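Local atomic coordinates of Mn transporter subunit (Synechocystis sp. PCC 6803, PDB entry 3UJP), a protein that binds manganese and probably delivers it, as the periplasmic solute-binding component, to an ABC-type manganese transporter. Residues P72-I75 / V76-Q79. Numbering follows the deposited sequence.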
# COMPACT_ATOMS: atom_id res chain seq x y z
N PRO A 72 9.25 17.23 -11.47
CA PRO A 72 8.37 18.06 -10.62
C PRO A 72 7.35 17.24 -9.83
O PRO A 72 6.96 17.67 -8.74
CB PRO A 72 7.68 18.99 -11.63
CG PRO A 72 8.38 18.75 -12.98
CD PRO A 72 8.87 17.34 -12.89
N SER A 73 6.94 16.09 -10.37
CA SER A 73 6.19 15.08 -9.61
C SER A 73 6.94 14.78 -8.32
O SER A 73 6.34 14.66 -7.25
CB SER A 73 6.06 13.77 -10.39
OG SER A 73 5.62 14.00 -11.71
N ASP A 74 8.25 14.63 -8.43
CA ASP A 74 9.07 14.50 -7.23
C ASP A 74 8.74 15.64 -6.28
O ASP A 74 8.47 15.40 -5.10
CB ASP A 74 10.57 14.49 -7.57
CG ASP A 74 11.00 13.22 -8.30
OD1 ASP A 74 12.22 13.04 -8.46
OD2 ASP A 74 10.14 12.40 -8.71
N ILE A 75 8.76 16.87 -6.79
CA ILE A 75 8.52 18.04 -5.94
C ILE A 75 7.09 18.07 -5.45
O ILE A 75 6.82 18.48 -4.31
CB ILE A 75 8.84 19.38 -6.62
CG1 ILE A 75 10.22 19.35 -7.27
CG2 ILE A 75 8.82 20.49 -5.58
CD1 ILE A 75 11.24 20.24 -6.58
N VAL A 76 6.17 17.65 -6.31
CA VAL A 76 4.77 17.57 -5.90
C VAL A 76 4.64 16.65 -4.69
O VAL A 76 4.08 17.05 -3.66
CB VAL A 76 3.81 17.15 -7.08
CG1 VAL A 76 3.77 15.63 -7.29
CG2 VAL A 76 2.40 17.66 -6.82
N LYS A 77 5.20 15.43 -4.80
CA LYS A 77 5.15 14.46 -3.70
C LYS A 77 5.63 15.11 -2.44
O LYS A 77 4.86 15.31 -1.53
CB LYS A 77 5.99 13.22 -4.01
CG LYS A 77 5.31 12.23 -4.97
CD LYS A 77 6.20 11.02 -5.29
CE LYS A 77 7.39 11.41 -6.20
NZ LYS A 77 8.37 10.30 -6.46
N ALA A 78 6.90 15.48 -2.41
CA ALA A 78 7.49 16.15 -1.25
C ALA A 78 6.57 17.10 -0.44
O ALA A 78 6.51 17.00 0.80
CB ALA A 78 8.76 16.88 -1.66
N GLN A 79 5.89 18.03 -1.10
CA GLN A 79 5.06 19.00 -0.38
C GLN A 79 3.82 18.36 0.26
O GLN A 79 3.21 18.94 1.18
CB GLN A 79 4.67 20.16 -1.30
CG GLN A 79 4.62 19.79 -2.77
CD GLN A 79 4.69 21.01 -3.67
OE1 GLN A 79 4.14 21.02 -4.78
NE2 GLN A 79 5.37 22.05 -3.20
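Val76 and Ala78 give their backbone N-H groups to the carbonyls of Pro72 and Asp74, the i to i+4 ladder of an alpha helix, with Ala78 N 3.1 Å from Asp74 O; the rung between them, Lys77 N to Ser73 O, is less certain because the place of Ser73 O is less sure, and the next, Gln79 N to Ile75 O at 3.4 Å, is weak. On one flank Asp74 and Lys77, three residues apart, run side by side in the same direction and close a long salt bridge, Asp74 OD2 to Lys77 NZ at 3.6 Å. The lysine bends at chi3 (-71°), which turns its end back toward the first turn, so that CE passes 3.7 Å from Asp74 CA before the ammonium reaches the carboxylate. Both oxygens of that carboxylate have further partners: OD1 is hydrogen-bonded to Tyr68 OH, and OD2 makes a weak hydrogen bond with Thr71 OG1. Arg60 lies close to Lys77 NZ, and the Asp74 carboxylate probably offsets part of the positive charge that Arg60 and Lys77 bring together. On another flank the side chain of Gln79 reaches back along the helix, its amide carbon CD 3.4 Å from Ile75 O, and runs extended beyond CG. Ser73 OG is hydrogen-bonded to OE2 of Glu278 of a second subunit, while Gln79 packs on Lys173 of a third. Helix 72-80 leads into strand 83-86 of the four-stranded parallel sheet, and Asp74, Ile75 and Ala78 together rest on Phe98 of helix 95-100, the helix that precedes the outer strand 107-109.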